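Local coordinates for protein cellulase (PDB 5HOS) that probably hydrolyses internal beta-1,4-glucosidic bonds of cellulose, acting as an endo-glucanase of glycosyl hydrolase family 5, at residues 52-57 and 94-99; 79-84 and 135-140; 199-204 and 209-214; 302-305 and 309-312. All coordinates share one frame; numbering follows the deposited sequence. Where two conformers were deposited one is given.

Contact 1: 52-57 and 94-99; sequences YRYPAA and ALIRQA
Tyr54 lays its ring on Leu95, on the outside of the beta/alpha barrel, where the loop after strand 29-34 packs against helix 90-105. The touch is a CH-pi contact: CB of Leu95 stands 3.6 Å from the centroid of the Tyr54 ring, only 7° off the ring normal. The rest of Leu95 lies toward one side of the same ring, with its CD1 3.8 Å from Tyr54 CE1. Leu95 CG sits opposite its own carbonyl carbon (chi1 -74°), which carries this branch across the CD1/CE1 side of the tyrosine. Ile96 takes up the far end, its CG1 3.6 Å from Tyr54 OH. At the ring edge, Ala99 CB comes within 4.4 Å of Tyr54 CD2, one helical turn further on from Leu95. Leu95, Ile96 and Ala99 of one helix thus surround a single ring: over its face, beside its hydroxyl and at its edge.

Behind this first shell, Leu73 and Ile75 of strand 70-75 touch Tyr54 and fix it between barrel wall and helix. Tyr60 of helix 57-65 rests on Ala99. The buried phenol oxygen finds its polar partner in Gln92, on the same helix as Leu95. That one side-chain amide serves two tyrosines, its OE1 bonding Tyr54 OH and its NE2 bonding Tyr52 OH.

Contact 2: 79-84 and 135-140; sequences RLQPRA and FNDLWR
Asp137 meets Gln81 where the short helix 77-80 runs out beside helix 132-145, one of the outer helices of the beta/alpha barrel. Gln81 is the first residue to leave helical geometry, and its extended side chain spans the gap. Its NE2 donates to Asp137 OD2 at 2.9 Å, but the N-H to acceptor angle is a bent 133°. The oxygen lies in the amide plane of Gln81 and is approached nearly along its own C-O axis, with the amide and carboxylate planes just 14° apart. Asp137 has CG opposite its backbone N (chi1 -174°), which throws the carboxylate out toward the loop.

Leu138 follows with apolar cover. Its CB approaches Gln81 OE1 at 3.6 Å, and its CD1 meets CD2 of Leu80 at 4.2 Å, a rather loose apolar touch. Leu80 is itself backed by Ile96 of helix 90-105, so this leucine pair fills the space between neighbouring helices. Gln81 does not depend on Asp137 alone: Gly86 O is its strongest polar partner, also taken by NE2, while OE1 accepts from Trp77 NE1. With both ends engaged, the amide is fixed in rotation.

Arg140 has two conformers, and in one of them NH2 bridges to Asp137 OD1, so that link is less certain. Arg141 comes next, and its NE forms a salt bridge with Asp137 OD2, the same oxygen that accepts the hydrogen bond from Gln81 NE2.

Contact 3: 199-204 and 209-214; sequences HSWYST and SNAVAM
Trp201 offers one face of its indole to Asn210 at the start of the short helix 210-213, in the loop after strand 188-191 of the beta/alpha barrel. Asn210 CB stands 3.5 Å from the centroid of the six-membered ring, 9° off its normal, a clear CH-pi contact. Met214 CG meets the same ring obliquely, 3.8 Å from Trp201 CZ2. Trp259 and Phe256 of helix 248-262 pack edge-to-face with the indole, leaving it well buried. Tyr202 is the more exposed aromatic, with Ala211 CB over one face, 3.5 Å from its CD2.

The backbone adds a direct tie. Ala211 N donates to Trp201 O at 2.9 Å, the donor tilted 27° from the carbonyl plane. Trp201 and Tyr202 are the central pair of a type I turn from Ser200 to Ser203, which aims that carbonyl at the helix start. A water accepts from Asn210 N and bridges to Ser203 O, while another joins Asn210 ND2 to Ser200 OG. Asn210 OD1 accepts from Ala193 N, fixing the amide. Ser209 is the N-cap: its OG, placed between backbone N and carbonyl carbon (chi1 66°), accepts from Val212 N at 3.3 Å.

Contact 4: 302-305 and 309-312; sequences SWWA and WWSG
Trp304 and Trp310 meet at the C-terminal end of barrel strand 298-306, the end at which family 5 enzymes carry their active-site cleft. The close part is small and sharp: Trp304 NE1 lies 3.6 Å from Trp310 CZ2, and the two CZ2 atoms approach to 3.8 Å. The indole planes stand 80° apart in an oblique pairing. Ala305 fills the angle between them, with CB 3.7 Å from Trp310 NE1 and also above the Trp304 ring, offset toward its rim. A cis peptide between Trp304 and Ala305 folds the methyl back over that ring. The Trp304 indole packs among Arg72, Pro74 and Glu271.

Outward the packing thins. Trp310 is only partly buried; its ring reaches in from the loop 309-312, whose Ser311 and Gly312 are exposed. Tyr314 stacks on Trp310, and its OH has a weak hydrogen bond with Trp304 NE1, while Trp310 NE1 has a weak bond to Ala306 O.

A non-proline cis peptide after a tryptophan at the end of the eighth strand is a recurring feature of this family, consistent with Trp304 belonging to the cleft wall. Between the two segments the contact is van der Waals packing without a hydrogen bond, so the position of the outer indole probably rests as much on Tyr314 and the weak polar bonds as on Trp304.

In the fold
From the N terminus, the loop after strand 29-34 opens contact 1, which closes on helix 90-105 over helix 57-65 and strand 70-75. Contact 2 opens inside that span, at 79-84, and closes on helix 132-145, so the two cross; they also touch through Ile96 and Leu80. Together they tie the loop after the first strand and helix 77-80 to outer helices 90-105 and 132-145. Contact 3 is a short local closure after strand 188-191, on the opposite side of the chain's centre from contact 1, their centres about 35 Å apart. Contact 4, equally local, ends the eighth strand. It returns to the start: Trp309 packs on Tyr52 and Arg53, joining the last barrel loop to the first.

Contact 1: 52-57 and 94-99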
loop_
_atom_site.group_PDB
_atom_site.type_symbol
_atom_site.label_atom_id
_atom_site.label_comp_id
_atom_site.label_asym_id
_atom_site.label_seq_id
_atom_site.Cartn_x
_atom_site.Cartn_y
_atom_site.Cartn_z
ATOM N N TYR A 52 -18.449 6.754 0.061
ATOM C CA TYR A 52 -17.288 6.091 -0.529
ATOM C C TYR A 52 -17.715 5.334 -1.793
ATOM O O TYR A 52 -18.907 5.162 -2.039
ATOM C CB TYR A 52 -16.676 5.126 0.494
ATOM C CG TYR A 52 -17.540 3.917 0.819
ATOM C CD1 TYR A 52 -18.552 3.990 1.770
ATOM C CD2 TYR A 52 -17.323 2.684 0.181
ATOM C CE1 TYR A 52 -19.336 2.885 2.077
ATOM C CE2 TYR A 52 -18.109 1.578 0.473
ATOM C CZ TYR A 52 -19.103 1.674 1.421
ATOM O OH TYR A 52 -19.875 0.576 1.717
ATOM N N ARG A 53 -16.730 4.878 -2.566
ATOM C CA ARG A 53 -16.959 4.196 -3.848
ATOM C C ARG A 53 -15.896 3.131 -4.074
ATOM O O ARG A 53 -14.804 3.211 -3.510
ATOM C CB ARG A 53 -16.887 5.197 -5.011
ATOM C CG ARG A 53 -15.526 5.878 -5.156
ATOM C CD ARG A 53 -15.395 6.720 -6.413
ATOM N NE ARG A 53 -15.262 5.926 -7.640
ATOM C CZ ARG A 53 -16.241 5.650 -8.509
ATOM N NH1 ARG A 53 -17.494 6.078 -8.321
ATOM N NH2 ARG A 53 -15.963 4.923 -9.592
ATOM N N TYR A 54 -16.224 2.154 -4.914
ATOM C CA TYR A 54 -15.235 1.252 -5.491
ATOM C C TYR A 54 -15.016 1.641 -6.958
ATOM O O TYR A 54 -15.865 2.306 -7.558
ATOM C CB TYR A 54 -15.676 -0.212 -5.341
ATOM C CG TYR A 54 -15.341 -0.791 -3.979
ATOM C CD1 TYR A 54 -16.027 -0.384 -2.837
ATOM C CD2 TYR A 54 -14.324 -1.739 -3.828
ATOM C CE1 TYR A 54 -15.714 -0.894 -1.586
ATOM C CE2 TYR A 54 -14.006 -2.258 -2.581
ATOM C CZ TYR A 54 -14.699 -1.837 -1.464
ATOM O OH TYR A 54 -14.389 -2.350 -0.229
ATOM N N PRO A 55 -13.870 1.253 -7.537
ATOM C CA PRO A 55 -13.603 1.644 -8.923
ATOM C C PRO A 55 -14.516 0.962 -9.952
ATOM O O PRO A 55 -14.898 -0.189 -9.769
ATOM C CB PRO A 55 -12.140 1.212 -9.140
ATOM C CG PRO A 55 -11.590 0.929 -7.786
ATOM C CD PRO A 55 -12.753 0.472 -6.970
ATOM N N ALA A 56 -14.871 1.683 -11.016
ATOM C CA ALA A 56 -15.537 1.084 -12.175
ATOM C C ALA A 56 -14.575 0.137 -12.879
ATOM O O ALA A 56 -13.372 0.305 -12.785
ATOM C CB ALA A 56 -16.006 2.165 -13.139
ATOM N N ALA A 57 -15.112 -0.849 -13.592
ATOM C CA ALA A 57 -14.280 -1.833 -14.302
ATOM C C ALA A 57 -13.309 -1.194 -15.313
ATOM O O ALA A 57 -12.166 -1.649 -15.452
ATOM C CB ALA A 57 -15.159 -2.875 -14.990
ATOM N N ALA A 94 -18.168 -8.756 -1.141
ATOM C CA ALA A 94 -18.537 -8.849 -2.565
ATOM C C ALA A 94 -17.973 -7.688 -3.390
ATOM O O ALA A 94 -17.561 -7.890 -4.520
ATOM C CB ALA A 94 -20.046 -8.944 -2.735
ATOM N N LEU A 95 -17.933 -6.478 -2.826
ATOM C CA LEU A 95 -17.288 -5.351 -3.519
ATOM C C LEU A 95 -15.814 -5.609 -3.782
ATOM O O LEU A 95 -15.329 -5.328 -4.864
ATOM C CB LEU A 95 -17.466 -4.031 -2.765
ATOM C CG LEU A 95 -18.877 -3.468 -2.882
ATOM C CD1 LEU A 95 -19.174 -2.507 -1.739
ATOM C CD2 LEU A 95 -19.077 -2.801 -4.235
ATOM N N ILE A 96 -15.114 -6.157 -2.799
ATOM C CA ILE A 96 -13.693 -6.486 -2.966
ATOM C C ILE A 96 -13.554 -7.617 -3.986
ATOM O O ILE A 96 -12.680 -7.560 -4.837
ATOM C CB ILE A 96 -13.000 -6.825 -1.625
ATOM C CG1 ILE A 96 -13.032 -5.600 -0.698
ATOM C CG2 ILE A 96 -11.549 -7.251 -1.847
ATOM C CD1 ILE A 96 -12.704 -5.907 0.751
ATOM N N ARG A 97 -14.424 -8.622 -3.925
ATOM C CA ARG A 97 -14.409 -9.689 -4.946
ATOM C C ARG A 97 -14.619 -9.148 -6.360
ATOM O O ARG A 97 -13.998 -9.624 -7.306
ATOM C CB ARG A 97 -15.455 -10.759 -4.660
ATOM C CG ARG A 97 -15.121 -11.691 -3.518
ATOM C CD ARG A 97 -16.056 -12.887 -3.551
ATOM N NE ARG A 97 -16.033 -13.637 -2.301
ATOM C CZ ARG A 97 -15.046 -14.435 -1.900
ATOM N NH1 ARG A 97 -13.950 -14.609 -2.632
ATOM N NH2 ARG A 97 -15.152 -15.061 -0.735
ATOM N N GLN A 98 -15.492 -8.154 -6.499
ATOM C CA GLN A 98 -15.713 -7.515 -7.795
ATOM C C GLN A 98 -14.472 -6.747 -8.267
ATOM O O GLN A 98 -14.156 -6.755 -9.456
ATOM C CB GLN A 98 -16.898 -6.547 -7.742
ATOM C CG GLN A 98 -17.387 -6.107 -9.120
ATOM C CD GLN A 98 -17.978 -7.256 -9.937
ATOM O OE1 GLN A 98 -18.769 -8.046 -9.431
ATOM N NE2 GLN A 98 -17.604 -7.345 -11.208
ATOM N N ALA A 99 -13.817 -6.047 -7.342
ATOM C CA ALA A 99 -12.581 -5.329 -7.635
ATOM C C ALA A 99 -11.507 -6.287 -8.134
ATOM O O ALA A 99 -10.865 -6.015 -9.141
ATOM C CB ALA A 99 -12.083 -4.562 -6.412
#

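Contact 2: 79-84 and 135-140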
loop_
_atom_site.group_PDB
_atom_site.type_symbol
_atom_site.label_atom_id
_atom_site.label_comp_id
_atom_site.label_asym_id
_atom_site.label_seq_id
_atom_site.Cartn_x
_atom_site.Cartn_y
_atom_site.Cartn_z
ATOM N N ARG A 79 -15.648 -1.119 7.712
ATOM C CA ARG A 79 -16.630 -1.408 6.663
ATOM C C ARG A 79 -16.622 -2.889 6.283
ATOM O O ARG A 79 -17.668 -3.473 6.039
ATOM C CB ARG A 79 -16.378 -0.541 5.438
ATOM C CG ARG A 79 -16.581 0.937 5.725
ATOM C CD ARG A 79 -16.574 1.787 4.473
ATOM N NE ARG A 79 -16.995 3.154 4.816
ATOM C CZ ARG A 79 -16.387 4.287 4.474
ATOM N NH1 ARG A 79 -15.305 4.315 3.694
ATOM N NH2 ARG A 79 -16.910 5.443 4.898
ATOM N N LEU A 80 -15.440 -3.487 6.228
ATOM C CA LEU A 80 -15.319 -4.907 5.909
ATOM C C LEU A 80 -15.682 -5.837 7.077
ATOM O O LEU A 80 -16.231 -6.913 6.845
ATOM C CB LEU A 80 -13.920 -5.220 5.394
ATOM C CG LEU A 80 -13.665 -6.675 4.972
ATOM C CD1 LEU A 80 -14.605 -7.126 3.864
ATOM C CD2 LEU A 80 -12.224 -6.830 4.544
ATOM N N GLN A 81 -15.354 -5.437 8.306
ATOM C CA GLN A 81 -15.626 -6.239 9.499
ATOM C C GLN A 81 -16.138 -5.325 10.608
ATOM O O GLN A 81 -15.357 -4.842 11.422
ATOM C CB GLN A 81 -14.385 -7.003 9.943
ATOM C CG GLN A 81 -14.676 -8.032 11.026
ATOM C CD GLN A 81 -13.433 -8.707 11.554
ATOM O OE1 GLN A 81 -12.377 -8.082 11.663
ATOM N NE2 GLN A 81 -13.552 -9.983 11.906
ATOM N N PRO A 82 -17.459 -5.080 10.630
ATOM C CA PRO A 82 -18.031 -4.098 11.572
ATOM C C PRO A 82 -17.924 -4.439 13.068
ATOM O O PRO A 82 -18.028 -3.534 13.894
ATOM C CB PRO A 82 -19.500 -4.012 11.133
ATOM C CG PRO A 82 -19.492 -4.415 9.699
ATOM C CD PRO A 82 -18.452 -5.499 9.623
ATOM N N ARG A 83 -17.721 -5.713 13.408
ATOM C CA ARG A 83 -17.594 -6.152 14.797
ATOM C C ARG A 83 -16.351 -6.991 14.983
ATOM O O ARG A 83 -16.041 -7.829 14.139
ATOM C CB ARG A 83 -18.818 -6.973 15.212
ATOM C CG ARG A 83 -20.092 -6.156 15.254
ATOM C CD ARG A 83 -21.288 -6.990 15.691
ATOM N NE ARG A 83 -22.498 -6.172 15.694
ATOM C CZ ARG A 83 -22.885 -5.354 16.676
ATOM N NH1 ARG A 83 -22.173 -5.211 17.798
ATOM N NH2 ARG A 83 -24.014 -4.659 16.534
ATOM N N ALA A 84 -15.645 -6.759 16.097
ATOM C CA ALA A 84 -14.422 -7.493 16.422
ATOM C C ALA A 84 -14.706 -8.984 16.448
ATOM O O ALA A 84 -15.624 -9.435 17.143
ATOM C CB ALA A 84 -13.873 -7.046 17.775
ATOM N N PHE A 135 -6.976 -8.404 15.345
ATOM C CA PHE A 135 -6.310 -8.211 14.065
ATOM C C PHE A 135 -6.106 -9.548 13.353
ATOM O O PHE A 135 -6.358 -9.660 12.137
ATOM C CB PHE A 135 -4.985 -7.468 14.292
ATOM C CG PHE A 135 -4.264 -7.057 13.030
ATOM C CD1 PHE A 135 -4.938 -6.426 11.975
ATOM C CD2 PHE A 135 -2.897 -7.249 12.920
ATOM C CE1 PHE A 135 -4.264 -6.028 10.837
ATOM C CE2 PHE A 135 -2.215 -6.854 11.778
ATOM C CZ PHE A 135 -2.900 -6.249 10.737
ATOM N N ASN A 136 -5.682 -10.560 14.108
ATOM C CA ASN A 136 -5.531 -11.915 13.571
ATOM C C ASN A 136 -6.810 -12.426 12.908
ATOM O O ASN A 136 -6.756 -13.049 11.849
ATOM C CB ASN A 136 -5.145 -12.913 14.667
ATOM C CG ASN A 136 -3.710 -12.771 15.141
ATOM O OD1 ASN A 136 -2.885 -12.087 14.535
ATOM N ND2 ASN A 136 -3.404 -13.441 16.248
ATOM N N ASP A 137 -7.955 -12.174 13.542
ATOM C CA ASP A 137 -9.220 -12.686 13.026
ATOM C C ASP A 137 -9.589 -12.058 11.685
ATOM O O ASP A 137 -10.072 -12.755 10.804
ATOM C CB ASP A 137 -10.354 -12.490 14.016
ATOM C CG ASP A 137 -11.622 -13.139 13.551
ATOM O OD1 ASP A 137 -11.693 -14.384 13.600
ATOM O OD2 ASP A 137 -12.525 -12.410 13.086
ATOM N N LEU A 138 -9.372 -10.746 11.535
ATOM C CA LEU A 138 -9.561 -10.103 10.221
ATOM C C LEU A 138 -8.770 -10.838 9.146
ATOM O O LEU A 138 -9.323 -11.230 8.115
ATOM C CB LEU A 138 -9.122 -8.634 10.235
ATOM C CG LEU A 138 -9.077 -7.910 8.875
ATOM C CD1 LEU A 138 -10.461 -7.770 8.274
ATOM C CD2 LEU A 138 -8.405 -6.551 8.992
ATOM N N TRP A 139 -7.471 -10.999 9.388
ATOM C CA TRP A 139 -6.583 -11.587 8.379
ATOM C C TRP A 139 -6.813 -13.076 8.144
ATOM O O TRP A 139 -6.602 -13.541 7.030
ATOM C CB TRP A 139 -5.105 -11.237 8.620
ATOM C CG TRP A 139 -4.809 -9.907 7.993
ATOM C CD1 TRP A 139 -4.486 -8.748 8.627
ATOM C CD2 TRP A 139 -4.916 -9.592 6.601
ATOM N NE1 TRP A 139 -4.355 -7.734 7.717
ATOM C CE2 TRP A 139 -4.622 -8.220 6.462
ATOM C CE3 TRP A 139 -5.230 -10.337 5.456
ATOM C CZ2 TRP A 139 -4.603 -7.578 5.214
ATOM C CZ3 TRP A 139 -5.220 -9.698 4.210
ATOM C CH2 TRP A 139 -4.913 -8.328 4.102
ATOM N N ARG A 140 -7.254 -13.807 9.168
ATOM C CA ARG A 140 -7.689 -15.195 8.976
ATOM C C ARG A 140 -8.828 -15.251 7.959
ATOM O O ARG A 140 -8.777 -16.024 6.998
ATOM C CB ARG A 140 -8.150 -15.823 10.298
ATOM C CG ARG A 140 -8.461 -17.315 10.205
ATOM C CD ARG A 140 -8.963 -17.887 11.523
ATOM N NE ARG A 140 -10.131 -17.162 12.025
ATOM C CZ ARG A 140 -11.389 -17.308 11.599
ATOM N NH1 ARG A 140 -11.708 -18.174 10.635
ATOM N NH2 ARG A 140 -12.348 -16.573 12.148
#

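Contact 3: 199-204 and 209-214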
loop_
_atom_site.group_PDB
_atom_site.type_symbol
_atom_site.label_atom_id
_atom_site.label_comp_id
_atom_site.label_asym_id
_atom_site.label_seq_id
_atom_site.Cartn_x
_atom_site.Cartn_y
_atom_site.Cartn_z
ATOM N N HIS A 199 12.556 6.698 4.370
ATOM C CA HIS A 199 13.494 7.676 4.952
ATOM C C HIS A 199 13.702 7.621 6.482
ATOM O O HIS A 199 14.758 8.032 6.970
ATOM C CB HIS A 199 13.038 9.096 4.597
ATOM C CG HIS A 199 11.800 9.518 5.315
ATOM N ND1 HIS A 199 11.816 10.438 6.337
ATOM C CD2 HIS A 199 10.512 9.116 5.190
ATOM C CE1 HIS A 199 10.589 10.598 6.803
ATOM N NE2 HIS A 199 9.779 9.813 6.121
ATOM N N SER A 200 12.694 7.145 7.219
ATOM C CA SER A 200 12.702 7.114 8.685
ATOM C C SER A 200 12.856 5.710 9.266
ATOM O O SER A 200 12.530 5.484 10.436
ATOM C CB SER A 200 11.416 7.767 9.212
ATOM O OG SER A 200 10.256 7.164 8.646
ATOM N N TRP A 201 13.404 4.783 8.480
ATOM C CA TRP A 201 13.536 3.389 8.912
ATOM C C TRP A 201 14.351 3.211 10.205
ATOM O O TRP A 201 14.085 2.287 10.983
ATOM C CB TRP A 201 14.145 2.528 7.799
ATOM C CG TRP A 201 13.722 1.097 7.890
ATOM C CD1 TRP A 201 14.506 0.021 8.171
ATOM C CD2 TRP A 201 12.396 0.592 7.706
ATOM N NE1 TRP A 201 13.750 -1.125 8.174
ATOM C CE2 TRP A 201 12.450 -0.807 7.895
ATOM C CE3 TRP A 201 11.165 1.188 7.412
ATOM C CZ2 TRP A 201 11.312 -1.629 7.793
ATOM C CZ3 TRP A 201 10.032 0.378 7.307
ATOM C CH2 TRP A 201 10.117 -1.022 7.495
ATOM N N TYR A 202 15.332 4.092 10.415
ATOM C CA TYR A 202 16.172 4.081 11.613
ATOM C C TYR A 202 15.733 5.078 12.684
ATOM O O TYR A 202 16.363 5.143 13.746
ATOM C CB TYR A 202 17.627 4.360 11.235
ATOM C CG TYR A 202 18.269 3.318 10.365
ATOM C CD1 TYR A 202 18.163 3.377 8.974
ATOM C CD2 TYR A 202 18.985 2.269 10.919
ATOM C CE1 TYR A 202 18.769 2.424 8.169
ATOM C CE2 TYR A 202 19.578 1.304 10.126
ATOM C CZ TYR A 202 19.471 1.390 8.748
ATOM O OH TYR A 202 20.074 0.451 7.949
ATOM N N SER A 203 14.673 5.851 12.428
ATOM C CA SER A 203 14.120 6.763 13.438
ATOM C C SER A 203 13.564 5.977 14.625
ATOM O O SER A 203 13.177 4.823 14.479
ATOM C CB SER A 203 13.023 7.654 12.854
ATOM O OG SER A 203 13.511 8.454 11.793
ATOM N N THR A 204 13.532 6.604 15.796
ATOM C CA THR A 204 13.216 5.887 17.038
ATOM C C THR A 204 12.003 6.423 17.793
ATOM O O THR A 204 11.707 7.631 17.748
ATOM C CB THR A 204 14.406 5.878 18.008
ATOM O OG1 THR A 204 14.863 7.214 18.227
ATOM C CG2 THR A 204 15.541 5.033 17.457
ATOM N N SER A 209 13.113 1.108 16.732
ATOM C CA SER A 209 13.063 1.487 15.319
ATOM C C SER A 209 12.574 0.348 14.456
ATOM O O SER A 209 12.669 -0.826 14.843
ATOM C CB SER A 209 14.447 1.895 14.825
ATOM O OG SER A 209 15.344 0.788 14.840
ATOM N N ASN A 210 12.091 0.694 13.263
ATOM C CA ASN A 210 11.795 -0.324 12.260
ATOM C C ASN A 210 13.021 -1.135 11.877
ATOM O O ASN A 210 12.913 -2.343 11.690
ATOM C CB ASN A 210 11.142 0.288 11.025
ATOM C CG ASN A 210 9.742 0.790 11.310
ATOM O OD1 ASN A 210 9.051 0.252 12.169
ATOM N ND2 ASN A 210 9.324 1.827 10.600
ATOM N N ALA A 211 14.184 -0.482 11.808
ATOM C CA ALA A 211 15.433 -1.169 11.460
ATOM C C ALA A 211 15.742 -2.363 12.367
ATOM O O ALA A 211 16.283 -3.377 11.904
ATOM C CB ALA A 211 16.599 -0.188 11.457
ATOM N N VAL A 212 15.411 -2.242 13.650
ATOM C CA VAL A 212 15.599 -3.331 14.608
ATOM C C VAL A 212 14.378 -4.255 14.581
ATOM O O VAL A 212 14.499 -5.474 14.376
ATOM C CB VAL A 212 15.849 -2.787 16.039
ATOM C CG1 VAL A 212 15.921 -3.921 17.057
ATOM C CG2 VAL A 212 17.132 -1.971 16.064
ATOM N N ALA A 213 13.207 -3.671 14.784
ATOM C CA ALA A 213 11.978 -4.451 14.975
ATOM C C ALA A 213 11.633 -5.342 13.778
ATOM O O ALA A 213 11.245 -6.501 13.948
ATOM C CB ALA A 213 10.816 -3.520 15.295
ATOM N N MET A 214 11.818 -4.814 12.575
ATOM C CA MET A 214 11.415 -5.511 11.363
ATOM C C MET A 214 12.475 -6.491 10.866
ATOM O O MET A 214 12.155 -7.340 10.049
ATOM C CB MET A 214 11.034 -4.506 10.277
ATOM C CG MET A 214 9.885 -3.574 10.677
ATOM S SD MET A 214 8.307 -4.356 11.136
ATOM C CE MET A 214 8.015 -5.296 9.653
HETATM O O HOH W 1 11.669 3.466 12.613
HETATM O O HOH W 2 10.019 4.083 9.119
HETATM O O HOH W 3 17.743 3.281 15.150
#

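Contact 4: 302-305 and 309-312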
loop_
_atom_site.group_PDB
_atom_site.type_symbol
_atom_site.label_atom_id
_atom_site.label_comp_id
_atom_site.label_asym_id
_atom_site.label_seq_id
_atom_site.Cartn_x
_atom_site.Cartn_y
_atom_site.Cartn_z
ATOM N N SER A 302 3.716 1.291 -6.162
ATOM C CA SER A 302 2.377 1.743 -6.514
ATOM C C SER A 302 2.210 3.209 -6.126
ATOM O O SER A 302 2.388 3.594 -4.966
ATOM C CB SER A 302 1.266 0.850 -5.905
ATOM O OG SER A 302 1.426 0.629 -4.509
ATOM N N TRP A 303 1.929 4.015 -7.147
ATOM C CA TRP A 303 1.763 5.462 -7.041
ATOM C C TRP A 303 0.535 5.840 -6.227
ATOM O O TRP A 303 -0.513 5.193 -6.342
ATOM C CB TRP A 303 1.619 6.022 -8.463
ATOM C CG TRP A 303 1.268 7.462 -8.583
ATOM C CD1 TRP A 303 0.015 8.014 -8.579
ATOM C CD2 TRP A 303 2.182 8.535 -8.769
ATOM N NE1 TRP A 303 0.099 9.377 -8.736
ATOM C CE2 TRP A 303 1.419 9.722 -8.867
ATOM C CE3 TRP A 303 3.579 8.614 -8.870
ATOM C CZ2 TRP A 303 2.009 10.973 -9.057
ATOM C CZ3 TRP A 303 4.166 9.856 -9.058
ATOM C CH2 TRP A 303 3.383 11.016 -9.150
ATOM N N TRP A 304 0.662 6.890 -5.418
ATOM C CA TRP A 304 -0.478 7.490 -4.728
ATOM C C TRP A 304 -0.747 8.837 -5.416
ATOM O O TRP A 304 0.102 9.723 -5.337
ATOM C CB TRP A 304 -0.183 7.720 -3.236
ATOM C CG TRP A 304 -1.384 8.271 -2.532
ATOM C CD1 TRP A 304 -1.761 9.578 -2.456
ATOM C CD2 TRP A 304 -2.396 7.522 -1.852
ATOM N NE1 TRP A 304 -2.942 9.693 -1.762
ATOM C CE2 TRP A 304 -3.359 8.446 -1.385
ATOM C CE3 TRP A 304 -2.591 6.162 -1.601
ATOM C CZ2 TRP A 304 -4.488 8.051 -0.664
ATOM C CZ3 TRP A 304 -3.717 5.767 -0.887
ATOM C CH2 TRP A 304 -4.656 6.708 -0.431
ATOM N N ALA A 305 -1.887 9.033 -6.083
ATOM C CA ALA A 305 -2.984 8.057 -6.248
ATOM C C ALA A 305 -3.818 8.427 -7.460
ATOM O O ALA A 305 -3.583 9.443 -8.094
ATOM C CB ALA A 305 -3.871 8.037 -5.014
ATOM N N TRP A 309 -12.856 10.385 -7.382
ATOM C CA TRP A 309 -13.343 11.473 -6.514
ATOM C C TRP A 309 -12.285 12.450 -5.988
ATOM O O TRP A 309 -12.601 13.285 -5.138
ATOM C CB TRP A 309 -14.168 10.887 -5.352
ATOM C CG TRP A 309 -15.532 10.333 -5.751
ATOM C CD1 TRP A 309 -16.113 10.351 -6.996
ATOM C CD2 TRP A 309 -16.491 9.720 -4.878
ATOM N NE1 TRP A 309 -17.357 9.768 -6.948
ATOM C CE2 TRP A 309 -17.619 9.380 -5.660
ATOM C CE3 TRP A 309 -16.502 9.423 -3.511
ATOM C CZ2 TRP A 309 -18.746 8.745 -5.118
ATOM C CZ3 TRP A 309 -17.626 8.800 -2.966
ATOM C CH2 TRP A 309 -18.732 8.469 -3.772
ATOM N N TRP A 310 -11.052 12.388 -6.499
ATOM C CA TRP A 310 -10.030 13.371 -6.120
ATOM C C TRP A 310 -10.425 14.743 -6.655
ATOM O O TRP A 310 -10.973 14.853 -7.753
ATOM C CB TRP A 310 -8.630 13.011 -6.657
ATOM C CG TRP A 310 -7.943 11.902 -5.922
ATOM C CD1 TRP A 310 -7.664 10.656 -6.401
ATOM C CD2 TRP A 310 -7.423 11.943 -4.584
ATOM N NE1 TRP A 310 -7.011 9.915 -5.448
ATOM C CE2 TRP A 310 -6.850 10.678 -4.322
ATOM C CE3 TRP A 310 -7.389 12.924 -3.579
ATOM C CZ2 TRP A 310 -6.253 10.362 -3.093
ATOM C CZ3 TRP A 310 -6.790 12.607 -2.353
ATOM C CH2 TRP A 310 -6.232 11.336 -2.125
ATOM N N SER A 311 -10.129 15.780 -5.877
ATOM C CA SER A 311 -10.374 17.153 -6.304
ATOM C C SER A 311 -9.384 17.544 -7.405
ATOM O O SER A 311 -8.342 16.892 -7.592
ATOM C CB SER A 311 -10.274 18.115 -5.119
ATOM O OG SER A 311 -8.937 18.266 -4.676
ATOM N N GLY A 312 -9.727 18.606 -8.132
ATOM C CA GLY A 312 -8.892 19.119 -9.219
ATOM C C GLY A 312 -7.545 19.666 -8.773
ATOM O O GLY A 312 -6.583 19.641 -9.539
#